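Extracellular serine protease (Aeromonas sobria, PDB 3WQB) cleaves host proteins as a calcium-binding serine protease of the kexin and furin type, preferring the bond after two basic residues, one of them lysine. Local coordinates at residues V77-A82 and P111-G116; S120-A125 and A338-S343. The protein carries 1 engineered substitution. One frame throughout, in Å; residues are numbered along the deposited sequence.

Contact 1 (V77-A82 and P111-G116); sequences VDDGLA and PDTAHG
The imidazole of H115 meets the carboxylate of D78 edge-on, the two planes being nearly coplanar. D78 OD1 lies in the ring plane and accepts from H115 ND1 through its syn lone pair, at 2.7 Å and nearly straight (167° at the hydrogen). H115 holds CG anti to its backbone N (chi1 -170°), which places the ring edge at D78; a second carboxylate, that of D79, is turned 74° from the ring, and its OD2 approaches obliquely from beside H115 CB. The anti side of D78 OD1 is taken by the backbone N of D79, 2.7 Å away, so two donors fix the rotation of this carboxylate. D78 and H115 are the predicted Asp and His of the subtilisin charge relay; the third position, A336, is an engineered alanine here. At NE2 the ring is hydrogen-bonded to the backbone of another protein chain. D79 holds the backbone at the start of helix 115-124: OD2 accepts from the N of H115 at 3.0 Å, and OD1 from the N of G116, at 2.7 Å and from above the carboxylate plane. A water joins D79 OD1 to T113 O, while T113 CG2 packs against the same carboxylate, 3.2 Å from D79 OD2. With no side chain at G116, G80 O can come within 3.2 Å of G116 CA in a C-H...O contact.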
loop_
_atom_site.group_PDB
_atom_site.type_symbol
_atom_site.label_atom_id
_atom_site.label_comp_id
_atom_site.label_asym_id
_atom_site.label_seq_id
_atom_site.Cartn_x
_atom_site.Cartn_y
_atom_site.Cartn_z
ATOM N N VAL A 77 -5.722 7.994 -7.930
ATOM C CA VAL A 77 -6.795 7.003 -7.925
ATOM C C VAL A 77 -7.307 6.960 -6.485
ATOM O O VAL A 77 -6.671 6.415 -5.593
ATOM C CB VAL A 77 -6.283 5.633 -8.429
ATOM C CG1 VAL A 77 -7.422 4.619 -8.515
ATOM C CG2 VAL A 77 -5.600 5.790 -9.793
ATOM N N ASP A 78 -8.443 7.598 -6.248
ATOM C CA ASP A 78 -8.833 7.900 -4.875
ATOM C C ASP A 78 -10.345 8.148 -4.790
ATOM O O ASP A 78 -11.095 7.591 -5.580
ATOM C CB ASP A 78 -8.000 9.092 -4.369
ATOM C CG ASP A 78 -7.747 9.051 -2.880
ATOM O OD1 ASP A 78 -8.696 9.302 -2.110
ATOM O OD2 ASP A 78 -6.589 8.800 -2.472
ATOM N N ASP A 79 -10.799 8.957 -3.831
ATOM C CA ASP A 79 -12.237 9.149 -3.630
ATOM C C ASP A 79 -12.835 10.259 -4.492
ATOM O O ASP A 79 -14.047 10.463 -4.487
ATOM C CB ASP A 79 -12.551 9.374 -2.143
ATOM C CG ASP A 79 -12.090 10.736 -1.631
ATOM O OD1 ASP A 79 -11.499 11.528 -2.403
ATOM O OD2 ASP A 79 -12.350 11.031 -0.441
ATOM N N GLY A 80 -11.990 10.948 -5.252
ATOM C CA GLY A 80 -12.416 12.160 -5.938
ATOM C C GLY A 80 -11.290 13.161 -6.062
ATOM O O GLY A 80 -10.198 12.960 -5.524
ATOM N N LEU A 81 -11.555 14.232 -6.801
ATOM C CA LEU A 81 -10.629 15.343 -6.935
ATOM C C LEU A 81 -11.434 16.555 -7.349
ATOM O O LEU A 81 -12.084 16.539 -8.397
ATOM C CB LEU A 81 -9.556 15.034 -7.991
ATOM C CG LEU A 81 -8.601 16.162 -8.416
ATOM C CD1 LEU A 81 -7.948 16.886 -7.248
ATOM C CD2 LEU A 81 -7.542 15.638 -9.395
ATOM N N ALA A 82 -11.394 17.601 -6.526
ATOM C CA ALA A 82 -12.088 18.851 -6.842
ATOM C C ALA A 82 -11.246 19.625 -7.861
ATOM O O ALA A 82 -10.421 20.476 -7.508
ATOM C CB ALA A 82 -12.320 19.660 -5.591
ATOM N N PRO A 111 -19.605 15.927 1.456
ATOM C CA PRO A 111 -18.684 16.821 2.175
ATOM C C PRO A 111 -17.456 16.145 2.808
ATOM O O PRO A 111 -16.408 16.784 2.910
ATOM C CB PRO A 111 -19.575 17.448 3.254
ATOM C CG PRO A 111 -20.926 17.427 2.650
ATOM C CD PRO A 111 -21.002 16.134 1.888
ATOM N N ASP A 112 -17.574 14.888 3.236
ATOM C CA ASP A 112 -16.430 14.219 3.871
ATOM C C ASP A 112 -15.467 13.535 2.920
ATOM O O ASP A 112 -14.434 13.017 3.347
ATOM C CB ASP A 112 -16.842 13.269 4.986
ATOM C CG ASP A 112 -16.408 13.778 6.344
ATOM O OD1 ASP A 112 -15.197 14.053 6.534
ATOM O OD2 ASP A 112 -17.278 13.937 7.209
ATOM N N THR A 113 -15.778 13.588 1.632
ATOM C CA THR A 113 -15.013 12.878 0.603
ATOM C C THR A 113 -13.887 13.801 0.091
ATOM O O THR A 113 -13.825 14.166 -1.087
ATOM C CB THR A 113 -15.996 12.334 -0.481
ATOM O OG1 THR A 113 -16.920 11.447 0.156
ATOM C CG2 THR A 113 -15.307 11.544 -1.548
ATOM N N ALA A 114 -12.997 14.163 1.016
ATOM C CA ALA A 114 -11.937 15.160 0.804
ATOM C C ALA A 114 -10.567 14.524 0.617
ATOM O O ALA A 114 -9.561 15.217 0.471
ATOM C CB ALA A 114 -11.887 16.130 1.994
ATOM N N HIS A 115 -10.532 13.202 0.637
ATOM C CA HIS A 115 -9.291 12.465 0.727
ATOM C C HIS A 115 -8.433 12.652 -0.533
ATOM O O HIS A 115 -7.240 12.985 -0.447
ATOM C CB HIS A 115 -9.669 11.004 0.976
ATOM C CG HIS A 115 -8.534 10.110 1.338
ATOM N ND1 HIS A 115 -7.865 9.343 0.409
ATOM C CD2 HIS A 115 -8.003 9.796 2.542
ATOM C CE1 HIS A 115 -6.948 8.615 1.021
ATOM N NE2 HIS A 115 -7.025 8.856 2.320
ATOM N N GLY A 116 -9.039 12.467 -1.697
ATOM C CA GLY A 116 -8.324 12.550 -2.969
ATOM C C GLY A 116 -7.828 13.957 -3.264
ATOM O O GLY A 116 -6.758 14.141 -3.847
HETATM O O HOH W 1 -11.515 14.444 -2.706
#

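Contact 2 (S120-A125 and A338-S343); sequences SGIIAA and ATPSTS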
loop_
_atom_site.group_PDB
_atom_site.type_symbol
_atom_site.label_atom_id
_atom_site.label_comp_id
_atom_site.label_asym_id
_atom_site.label_seq_id
_atom_site.Cartn_x
_atom_site.Cartn_y
_atom_site.Cartn_z
ATOM N N SER A 120 -4.009 15.097 -3.618
ATOM C CA SER A 120 -3.582 15.824 -4.796
ATOM C C SER A 120 -2.768 17.070 -4.474
ATOM O O SER A 120 -1.770 17.343 -5.140
ATOM C CB SER A 120 -4.778 16.170 -5.687
ATOM O OG SER A 120 -5.379 14.974 -6.156
ATOM N N GLY A 121 -3.172 17.800 -3.437
ATOM C CA GLY A 121 -2.464 19.007 -3.033
ATOM C C GLY A 121 -1.066 18.742 -2.504
ATOM O O GLY A 121 -0.154 19.533 -2.734
ATOM N N ILE A 122 -0.897 17.641 -1.771
ATOM C CA ILE A 122 0.425 17.254 -1.302
ATOM C C ILE A 122 1.359 17.094 -2.510
ATOM O O ILE A 122 2.510 17.543 -2.484
ATOM C CB ILE A 122 0.356 15.980 -0.445
ATOM C CG1 ILE A 122 -0.356 16.286 0.877
ATOM C CG2 ILE A 122 1.753 15.387 -0.217
ATOM C CD1 ILE A 122 -0.802 15.043 1.621
ATOM N N ILE A 123 0.857 16.465 -3.566
ATOM C CA ILE A 123 1.662 16.271 -4.767
ATOM C C ILE A 123 1.920 17.558 -5.527
ATOM O O ILE A 123 3.069 17.870 -5.849
ATOM C CB ILE A 123 1.019 15.261 -5.735
ATOM C CG1 ILE A 123 0.697 13.945 -5.027
ATOM C CG2 ILE A 123 1.939 15.002 -6.925
ATOM C CD1 ILE A 123 -0.037 12.954 -5.883
ATOM N N ALA A 124 0.856 18.305 -5.812
ATOM C CA ALA A 124 0.927 19.294 -6.880
ATOM C C ALA A 124 0.066 20.545 -6.674
ATOM O O ALA A 124 -0.414 21.133 -7.644
ATOM C CB ALA A 124 0.603 18.626 -8.218
ATOM N N ALA A 125 -0.106 20.986 -5.430
ATOM C CA ALA A 125 -0.720 22.303 -5.225
ATOM C C ALA A 125 0.097 23.335 -6.006
ATOM O O ALA A 125 1.333 23.292 -6.027
ATOM C CB ALA A 125 -0.807 22.658 -3.745
ATOM N N ALA A 338 1.742 9.661 3.117
ATOM C CA ALA A 338 3.072 9.170 2.763
ATOM C C ALA A 338 3.143 8.835 1.273
ATOM O O ALA A 338 4.170 9.052 0.622
ATOM C CB ALA A 338 3.426 7.969 3.597
ATOM N N THR A 339 2.030 8.330 0.747
ATOM C CA THR A 339 1.950 7.930 -0.650
ATOM C C THR A 339 2.147 9.127 -1.597
ATOM O O THR A 339 3.053 9.076 -2.431
ATOM C CB THR A 339 0.652 7.113 -0.903
ATOM O OG1 THR A 339 0.690 5.931 -0.091
ATOM C CG2 THR A 339 0.540 6.697 -2.351
ATOM N N PRO A 340 1.346 10.218 -1.455
ATOM C CA PRO A 340 1.588 11.381 -2.328
ATOM C C PRO A 340 2.907 12.092 -2.029
ATOM O O PRO A 340 3.462 12.726 -2.914
ATOM C CB PRO A 340 0.385 12.300 -2.052
ATOM C CG PRO A 340 -0.128 11.870 -0.707
ATOM C CD PRO A 340 0.080 10.367 -0.716
ATOM N N SER A 341 3.398 11.991 -0.799
ATOM C CA SER A 341 4.746 12.495 -0.510
ATOM C C SER A 341 5.789 11.812 -1.394
ATOM O O SER A 341 6.687 12.460 -1.919
ATOM C CB SER A 341 5.076 12.341 0.971
ATOM O OG SER A 341 4.235 13.169 1.755
ATOM N N THR A 342 5.630 10.506 -1.565
ATOM C CA THR A 342 6.502 9.712 -2.416
ATOM C C THR A 342 6.225 9.959 -3.902
ATOM O O THR A 342 7.164 10.068 -4.687
ATOM C CB THR A 342 6.371 8.221 -2.052
ATOM O OG1 THR A 342 6.648 8.066 -0.653
ATOM C CG2 THR A 342 7.328 7.357 -2.854
ATOM N N SER A 343 4.947 10.070 -4.279
ATOM C CA SER A 343 4.568 10.411 -5.660
ATOM C C SER A 343 5.199 11.732 -6.078
ATOM O O SER A 343 5.738 11.849 -7.175
ATOM C CB SER A 343 3.042 10.478 -5.802
ATOM O OG SER A 343 2.480 9.187 -5.633
#
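Helix segments 120-124 and 338-343 run side by side in the same direction, their axes 8.1 Å apart at closest approach and crossing at -24°, with I123 and P340 nearest each other along the backbones. P340 makes most of the contact from its helix: its CB lies against both I122 and I123, and its CG against I122. I123 CG1 sits 3.4 Å from P340 CB, tighter than usual for two carbons, and the side chain crosses the proline at about a right angle before CD1 reaches S343 CB at 4.0 Å. I122 packs on the proline CB and CG with both branches. Its CG2, anti to the backbone N, lies 3.8 Å from P340 CB and also comes close to the N of S341, while CD1 lies 4.0 Å from P340 CG. No hydrogen bond spans the interface, and the hydroxyls beside it are bonded elsewhere, S341 OG to T282 and S337, S343 OG to N175. P340 also kinks its own helix, since its N has no hydrogen to give to the turn before. Buried beside the parallel sheet, this is the subtilisin-fold pairing of the helix that begins at the predicted catalytic histidine, H115, with the one carrying A336, the engineered alanine at the predicted serine position.

From the N terminus, strand 73-77 of the parallel sheet runs out into 77-82, and contact 1 closes the loop that follows when 111-116 comes back to it. The chain then enters helix 115-124, whose first turn belongs to contact 1 and whose later part opens contact 2. Contact 2 closes far later, at 338-343, after the other five strands of the sheet have been laid down. The two contacts therefore stand in series, neither nested nor crossed, with centres 14 Å apart. They touch where L81 CD1 lies 3.4 Å from S120 OG. Helix 115-124 thus ties the end of strand 73-77 to helix 335-352, where the three predicted charge-relay positions lie.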